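Local coordinates for protein superoxide dismutase [Fe] (Sulfolobus acidocaldarius, PDB 1B06) that destroys superoxide radicals, converting them to oxygen and hydrogen peroxide at a single iron ion in each subunit, at residues 4-9 with 50-55; 36-41 with 79-84; 165-170 with 190-195. All coordinates share one frame; numbering follows the deposited sequence.

Contact 1. Residues 4-9 with 50-55; sequences IQLKRY and DRLEKL
R8 NE donates to D50 OD1 over 2.8 Å in a distinctly bent bond; the oxygen lies in the guanidinium plane of R8, but the nitrogen meets it from above the carboxylate plane, 40° out. R8 NH2 faces the same oxygen and is modelled 2.4 Å from D50 OD1, doubtfully short. R8 NH2 also makes a weak bond to E53 OE1 at 3.2 Å, and the guanidinium thereby ties together two acids one helical turn apart in a salt-bridge network. The N-terminal segment 4-9 is thus fastened to helix 27-57, one arm of the alpha-hairpin domain of iron/manganese superoxide dismutases. E53 divides its oxygens between two partners: OE2 accepts the backbone N of L6 at 2.9 Å on its anti lone pair, along a nearly straight line (168°). With CG anti to the backbone N (chi1 -166°) and the chain extended beyond it, the E53 carboxylate reaches across to the segment. Beside these polar ties L6 CD1 rests loosely on L52 CG, 4.5 Å away. L6 also packs on Q112 of a second subunit, and the backbone of Q5 hydrogen-bonds to that same subunit, while L52 leans on L74 of helix 67-89.

Contact 2. Residues 36-41 with 79-84; sequences GHHKGY and NGHKLH. With FE (Fe (III) ion), chain G.
Y41 lies against G80, and H38 against H84, where the two long helices 27-57 and 67-89 of the alpha-hairpin domain pass each other. The axes of 36-41 and 79-84 approach to 8.4 Å, their directions 129° apart. The tight part is around G80, whose CA sits over one face of the Y41 ring, 4.2 Å from the ring centroid in a CH-pi contact; a CB at this position would collide with Y41 CG. Next to it Y41 CE2 comes within 3.4 Å of H84 CE1, the rings meeting obliquely. H84 CB covers the centre of one face of the H38 imidazole, 3.7 Å from its centroid. The first torsion of H38 (-166°) sets CG opposite the backbone N and carries the ring across to H81. In contrast to this face-on packing, H38 and H81 meet only rim to rim, joined by one bond, H38 NE2 to H81 ND1 at 3.2 Å, whose donor may be either ring. Each is held at its other nitrogen too, H38 by W88 and H81 by E143 of a second subunit. The solvent side is marked by K39, exposed on the outer side of its helix. Y41 OH is bonded to H155; Y41 probably corresponds to the second-shell active-site tyrosine of iron/manganese superoxide dismutases. H84 ND1 donates to G80 O at 2.6 Å (158°), near the imidazole plane, which fixes the ring's rotation and aims NE2 at the iron, shared with H33, D170, H174 and a water: H84 NE2 to iron is 2.2 Å.

Contact 3. Residues 165-170 with 190-195; sequences VILIVD and AWWNVV. With FE (Fe (III) ion), chain G.
V169 and L167 close on W191 from two directions, joining strand 165-170 of the three-stranded antiparallel sheet to helix 184-191 and the turn that follows it in the C-terminal domain; a classic beta bulge at I166 and L167 opposite L138 interrupts the strand. Over one face of the indole, V169 CG1 makes a CH-pi contact 3.4 Å from the centroid of the five-membered ring, almost on its normal, and V169 CG2 an apolar contact with the six-membered ring, 3.3 Å from W191 CH2. V195 CG2 covers the opposite face, offset toward the rim, so two valines sandwich the indole. At the ring edge L167 CG meets W191 CH2 in plane at 3.9 Å. A separate aliphatic contact joins L167 CD1 to V195 CG1 at 3.7 Å. The first torsion of W191 (167°) swings the indole away from its own backbone N and out to the strand. The polar link runs through water 2, which accepts from W191 NE1 at 3.0 Å and donates to I168 O at 2.8 Å. A leucine in place of W191 would probably open a gap between V169 and V195 and leave the water without its indole donor. Two residues beyond I168 along the strand, D170 OD2 binds the iron at 1.9 Å.

Overall arrangement
The contacts come in the order 1, 2, 3 from the outer end of the helical hairpin to the C-terminal domain. Contacts 1 and 2 share helix 27-57, their segments alternate along the chain, and their centres lie about 19 Å apart; Y9 CD1 packs on H81 NE2 at 3.8 Å, and both contacts touch the second subunit. Contact 3 follows in sequence, its centre about 17 Å from that of contact 2 and about 34 Å from that of contact 1, on the far side of the chain's centre. Contacts 2 and 3 meet at the metal, where H84 from the hairpin and D170 from the sheet bind the same iron, so the active site joins the two domains.

Contact 1. Residues 4-9 with 50-55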
# COMPACT_ATOMS: atom_id res chain seq x y z
N ILE A 4 12.75 -20.82 24.09
CA ILE A 4 11.82 -20.05 23.27
C ILE A 4 11.59 -18.66 23.85
O ILE A 4 10.76 -18.46 24.74
CB ILE A 4 10.44 -20.75 23.15
CG1 ILE A 4 10.57 -22.24 23.52
CG2 ILE A 4 9.89 -20.54 21.74
CD1 ILE A 4 10.24 -23.22 22.42
N GLN A 5 12.34 -17.69 23.35
CA GLN A 5 12.21 -16.32 23.82
C GLN A 5 12.75 -15.32 22.82
O GLN A 5 13.83 -15.50 22.25
CB GLN A 5 12.95 -16.17 25.15
CG GLN A 5 12.97 -14.76 25.70
CD GLN A 5 13.68 -14.68 27.03
OE1 GLN A 5 13.06 -14.66 28.09
NE2 GLN A 5 15.01 -14.63 26.99
N LEU A 6 11.99 -14.25 22.60
CA LEU A 6 12.38 -13.20 21.69
C LEU A 6 12.75 -11.98 22.54
O LEU A 6 12.22 -11.80 23.63
CB LEU A 6 11.22 -12.84 20.75
CG LEU A 6 10.60 -13.97 19.92
CD1 LEU A 6 9.31 -13.50 19.28
CD2 LEU A 6 11.57 -14.43 18.86
N LYS A 7 13.69 -11.17 22.05
CA LYS A 7 14.11 -9.98 22.77
C LYS A 7 13.15 -8.83 22.47
O LYS A 7 12.51 -8.79 21.42
CB LYS A 7 15.53 -9.60 22.36
CG LYS A 7 16.07 -8.38 23.10
CD LYS A 7 17.19 -8.76 24.07
CE LYS A 7 17.40 -7.69 25.13
NZ LYS A 7 18.26 -8.16 26.25
N ARG A 8 13.03 -7.90 23.41
CA ARG A 8 12.15 -6.75 23.23
C ARG A 8 12.97 -5.52 22.92
O ARG A 8 14.19 -5.51 23.09
CB ARG A 8 11.32 -6.52 24.49
CG ARG A 8 10.48 -7.72 24.90
CD ARG A 8 9.40 -8.03 23.88
NE ARG A 8 8.46 -9.04 24.36
CZ ARG A 8 8.72 -10.34 24.41
NH1 ARG A 8 9.89 -10.80 24.00
NH2 ARG A 8 7.81 -11.18 24.87
N TYR A 9 12.31 -4.47 22.45
CA TYR A 9 12.99 -3.23 22.11
C TYR A 9 13.04 -2.28 23.30
O TYR A 9 12.16 -2.31 24.16
CB TYR A 9 12.28 -2.54 20.93
CG TYR A 9 12.44 -3.29 19.63
CD1 TYR A 9 13.63 -3.21 18.90
CD2 TYR A 9 11.43 -4.11 19.15
CE1 TYR A 9 13.81 -3.95 17.73
CE2 TYR A 9 11.60 -4.85 17.98
CZ TYR A 9 12.79 -4.77 17.28
OH TYR A 9 12.97 -5.51 16.14
N ASP A 50 5.06 -10.07 22.24
CA ASP A 50 4.58 -10.95 23.29
C ASP A 50 3.63 -11.97 22.68
O ASP A 50 3.74 -13.17 22.94
CB ASP A 50 3.84 -10.13 24.36
CG ASP A 50 4.77 -9.30 25.21
OD1 ASP A 50 5.95 -9.67 25.35
OD2 ASP A 50 4.32 -8.27 25.75
N ARG A 51 2.70 -11.49 21.85
CA ARG A 51 1.73 -12.36 21.19
C ARG A 51 2.41 -13.34 20.24
O ARG A 51 2.08 -14.52 20.22
CB ARG A 51 0.70 -11.53 20.43
CG ARG A 51 -0.54 -11.22 21.23
CD ARG A 51 -1.50 -10.35 20.45
NE ARG A 51 -2.41 -11.14 19.61
CZ ARG A 51 -3.34 -11.97 20.08
NH1 ARG A 51 -3.49 -12.15 21.38
NH2 ARG A 51 -4.13 -12.63 19.23
N LEU A 52 3.36 -12.84 19.46
CA LEU A 52 4.07 -13.70 18.52
C LEU A 52 4.82 -14.80 19.28
O LEU A 52 4.87 -15.95 18.85
CB LEU A 52 5.06 -12.88 17.67
CG LEU A 52 5.78 -13.63 16.54
CD1 LEU A 52 4.76 -14.32 15.64
CD2 LEU A 52 6.63 -12.66 15.73
N GLU A 53 5.41 -14.42 20.40
CA GLU A 53 6.15 -15.37 21.22
C GLU A 53 5.22 -16.47 21.73
O GLU A 53 5.55 -17.65 21.68
CB GLU A 53 6.79 -14.64 22.40
CG GLU A 53 7.84 -15.43 23.13
CD GLU A 53 8.43 -14.65 24.28
OE1 GLU A 53 7.70 -14.38 25.26
OE2 GLU A 53 9.63 -14.31 24.21
N LYS A 54 4.05 -16.07 22.21
CA LYS A 54 3.06 -17.01 22.73
C LYS A 54 2.63 -17.97 21.63
O LYS A 54 2.49 -19.17 21.85
CB LYS A 54 1.82 -16.26 23.23
CG LYS A 54 1.92 -15.76 24.65
CD LYS A 54 0.57 -15.28 25.14
CE LYS A 54 0.70 -14.36 26.34
NZ LYS A 54 0.28 -12.96 26.02
N LEU A 55 2.43 -17.41 20.44
CA LEU A 55 2.02 -18.16 19.27
C LEU A 55 3.06 -19.22 18.94
O LEU A 55 2.73 -20.38 18.68
CB LEU A 55 1.84 -17.21 18.09
CG LEU A 55 1.52 -17.69 16.68
CD1 LEU A 55 0.91 -16.54 15.90
CD2 LEU A 55 2.78 -18.18 15.97

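Contact 2. Residues 36-41 with 79-84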
# COMPACT_ATOMS: atom_id res chain seq x y z
N GLY A 36 5.54 10.81 23.31
CA GLY A 36 4.24 10.28 22.93
C GLY A 36 4.31 9.25 21.82
O GLY A 36 4.12 8.06 22.05
N HIS A 37 4.60 9.72 20.61
CA HIS A 37 4.67 8.85 19.44
C HIS A 37 5.76 7.77 19.47
O HIS A 37 5.46 6.58 19.39
CB HIS A 37 4.81 9.71 18.17
CG HIS A 37 3.67 10.66 17.97
ND1 HIS A 37 2.48 10.28 17.40
CD2 HIS A 37 3.53 11.97 18.29
CE1 HIS A 37 1.65 11.31 17.37
NE2 HIS A 37 2.27 12.35 17.91
N HIS A 38 7.02 8.17 19.59
CA HIS A 38 8.10 7.19 19.60
C HIS A 38 7.91 6.13 20.68
O HIS A 38 8.01 4.94 20.42
CB HIS A 38 9.45 7.88 19.76
CG HIS A 38 10.62 7.00 19.44
ND1 HIS A 38 11.91 7.48 19.35
CD2 HIS A 38 10.70 5.67 19.22
CE1 HIS A 38 12.74 6.48 19.09
NE2 HIS A 38 12.03 5.37 19.00
N LYS A 39 7.65 6.57 21.91
CA LYS A 39 7.45 5.63 23.01
C LYS A 39 6.33 4.65 22.66
O LYS A 39 6.41 3.47 22.97
CB LYS A 39 7.08 6.39 24.28
CG LYS A 39 6.73 5.49 25.45
CD LYS A 39 7.68 5.73 26.62
CE LYS A 39 7.02 6.52 27.76
NZ LYS A 39 5.74 7.19 27.36
N GLY A 40 5.29 5.16 22.02
CA GLY A 40 4.17 4.31 21.65
C GLY A 40 4.52 3.22 20.66
O GLY A 40 3.94 2.14 20.70
N TYR A 41 5.46 3.50 19.76
CA TYR A 41 5.86 2.52 18.76
C TYR A 41 6.64 1.39 19.42
O TYR A 41 6.54 0.24 19.02
CB TYR A 41 6.71 3.17 17.66
CG TYR A 41 5.97 4.19 16.81
CD1 TYR A 41 4.72 3.89 16.25
CD2 TYR A 41 6.50 5.46 16.58
CE1 TYR A 41 4.03 4.83 15.47
CE2 TYR A 41 5.82 6.41 15.81
CZ TYR A 41 4.59 6.09 15.26
OH TYR A 41 3.92 7.03 14.52
N ASN A 79 9.28 -0.30 12.43
CA ASN A 79 9.81 0.73 11.54
C ASN A 79 9.60 2.09 12.20
O ASN A 79 10.47 2.96 12.13
CB ASN A 79 9.11 0.68 10.18
CG ASN A 79 9.82 -0.23 9.18
OD1 ASN A 79 11.01 -0.05 8.91
ND2 ASN A 79 9.09 -1.20 8.63
N GLY A 80 8.45 2.27 12.84
CA GLY A 80 8.18 3.53 13.50
C GLY A 80 9.25 3.85 14.53
O GLY A 80 9.71 4.99 14.65
N HIS A 81 9.66 2.83 15.27
CA HIS A 81 10.69 2.99 16.30
C HIS A 81 12.07 3.24 15.68
O HIS A 81 12.72 4.25 15.98
CB HIS A 81 10.69 1.73 17.19
CG HIS A 81 12.02 1.42 17.80
ND1 HIS A 81 12.67 2.29 18.65
CD2 HIS A 81 12.82 0.33 17.70
CE1 HIS A 81 13.81 1.75 19.04
NE2 HIS A 81 13.93 0.56 18.48
N LYS A 82 12.51 2.34 14.82
CA LYS A 82 13.82 2.46 14.19
C LYS A 82 14.04 3.75 13.42
O LYS A 82 15.11 4.36 13.51
CB LYS A 82 14.06 1.26 13.27
CG LYS A 82 14.02 -0.08 13.99
CD LYS A 82 14.60 -1.21 13.14
CE LYS A 82 14.85 -2.46 13.97
NZ LYS A 82 16.24 -2.49 14.55
N LEU A 83 13.03 4.18 12.67
CA LEU A 83 13.15 5.41 11.89
C LEU A 83 13.23 6.65 12.77
O LEU A 83 13.94 7.60 12.45
CB LEU A 83 11.98 5.53 10.91
CG LEU A 83 11.96 4.51 9.77
CD1 LEU A 83 10.82 4.87 8.82
CD2 LEU A 83 13.29 4.50 9.03
N HIS A 84 12.50 6.65 13.88
CA HIS A 84 12.53 7.79 14.78
C HIS A 84 13.88 7.85 15.48
O HIS A 84 14.41 8.93 15.75
CB HIS A 84 11.40 7.70 15.80
CG HIS A 84 10.10 8.25 15.31
ND1 HIS A 84 9.19 7.49 14.61
CD2 HIS A 84 9.60 9.50 15.34
CE1 HIS A 84 8.18 8.25 14.23
NE2 HIS A 84 8.41 9.48 14.66
FE FE G . 7.24 11.05 13.67
O HOH W 1 6.64 9.69 12.22

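Contact 3. Residues 165-170 with 190-195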
# COMPACT_ATOMS: atom_id res chain seq x y z
N VAL A 165 20.21 3.97 5.92
CA VAL A 165 19.69 5.32 5.84
C VAL A 165 20.81 6.29 6.17
O VAL A 165 21.48 6.15 7.19
CB VAL A 165 18.53 5.51 6.84
CG1 VAL A 165 18.05 6.95 6.82
CG2 VAL A 165 17.40 4.55 6.50
N ILE A 166 21.02 7.28 5.31
CA ILE A 166 22.07 8.28 5.52
C ILE A 166 21.48 9.61 6.00
O ILE A 166 22.04 10.27 6.88
CB ILE A 166 22.87 8.55 4.21
CG1 ILE A 166 23.55 7.27 3.73
CG2 ILE A 166 23.91 9.63 4.45
CD1 ILE A 166 24.50 6.65 4.75
N LEU A 167 20.35 9.99 5.41
CA LEU A 167 19.65 11.23 5.74
C LEU A 167 18.16 10.95 5.78
O LEU A 167 17.65 10.15 4.99
CB LEU A 167 19.95 12.30 4.67
CG LEU A 167 19.45 13.72 4.91
CD1 LEU A 167 20.18 14.35 6.08
CD2 LEU A 167 19.66 14.56 3.65
N ILE A 168 17.44 11.59 6.70
CA ILE A 168 16.01 11.34 6.81
C ILE A 168 15.19 12.48 7.40
O ILE A 168 15.63 13.17 8.32
CB ILE A 168 15.76 10.07 7.66
CG1 ILE A 168 14.28 9.72 7.68
CG2 ILE A 168 16.28 10.30 9.07
CD1 ILE A 168 14.00 8.28 8.05
N VAL A 169 13.98 12.66 6.88
CA VAL A 169 13.06 13.69 7.37
C VAL A 169 11.70 13.07 7.62
O VAL A 169 11.14 12.42 6.74
CB VAL A 169 12.80 14.81 6.35
CG1 VAL A 169 12.66 16.12 7.08
CG2 VAL A 169 13.88 14.86 5.31
N ASP A 170 11.17 13.30 8.82
CA ASP A 170 9.86 12.79 9.19
C ASP A 170 8.84 13.72 8.57
O ASP A 170 8.93 14.94 8.75
CB ASP A 170 9.71 12.78 10.71
CG ASP A 170 8.45 12.06 11.18
OD1 ASP A 170 7.59 11.70 10.35
OD2 ASP A 170 8.33 11.85 12.40
N ALA A 190 12.90 24.73 7.12
CA ALA A 190 13.47 24.94 8.44
C ALA A 190 14.36 23.77 8.85
O ALA A 190 15.43 23.97 9.44
CB ALA A 190 12.36 25.11 9.47
N TRP A 191 13.91 22.56 8.54
CA TRP A 191 14.64 21.34 8.88
C TRP A 191 16.10 21.34 8.43
O TRP A 191 16.97 20.81 9.13
CB TRP A 191 13.89 20.13 8.30
CG TRP A 191 14.68 18.84 8.31
CD1 TRP A 191 14.97 18.07 9.40
CD2 TRP A 191 15.31 18.21 7.19
NE1 TRP A 191 15.76 17.00 9.02
CE2 TRP A 191 15.98 17.07 7.67
CE3 TRP A 191 15.38 18.51 5.82
CZ2 TRP A 191 16.71 16.22 6.84
CZ3 TRP A 191 16.11 17.67 4.99
CH2 TRP A 191 16.76 16.53 5.50
N TRP A 192 16.38 21.92 7.27
CA TRP A 192 17.75 21.97 6.76
C TRP A 192 18.72 22.64 7.75
O TRP A 192 19.92 22.36 7.74
CB TRP A 192 17.81 22.72 5.42
CG TRP A 192 17.25 21.96 4.25
CD1 TRP A 192 16.09 22.24 3.58
CD2 TRP A 192 17.81 20.80 3.61
NE1 TRP A 192 15.90 21.33 2.57
CE2 TRP A 192 16.94 20.44 2.56
CE3 TRP A 192 18.97 20.04 3.82
CZ2 TRP A 192 17.19 19.35 1.72
CZ3 TRP A 192 19.22 18.95 2.99
CH2 TRP A 192 18.33 18.62 1.95
N ASN A 193 18.19 23.50 8.61
CA ASN A 193 19.01 24.20 9.59
C ASN A 193 19.44 23.37 10.80
O ASN A 193 20.30 23.80 11.56
CB ASN A 193 18.28 25.45 10.09
CG ASN A 193 18.11 26.49 9.02
OD1 ASN A 193 19.09 26.94 8.43
ND2 ASN A 193 16.87 26.87 8.75
N VAL A 194 18.83 22.20 10.98
CA VAL A 194 19.18 21.35 12.11
C VAL A 194 19.71 19.99 11.70
O VAL A 194 19.89 19.10 12.53
CB VAL A 194 17.98 21.14 13.07
CG1 VAL A 194 17.67 22.44 13.79
CG2 VAL A 194 16.77 20.64 12.29
N VAL A 195 19.97 19.81 10.41
CA VAL A 195 20.48 18.53 9.93
C VAL A 195 21.87 18.27 10.50
O VAL A 195 22.73 19.15 10.47
CB VAL A 195 20.56 18.50 8.39
CG1 VAL A 195 21.35 17.29 7.93
CG2 VAL A 195 19.16 18.45 7.80
FE FE G . 7.24 11.05 13.67
O HOH W 2 17.37 14.68 9.92
O HOH W 1 6.64 9.69 12.22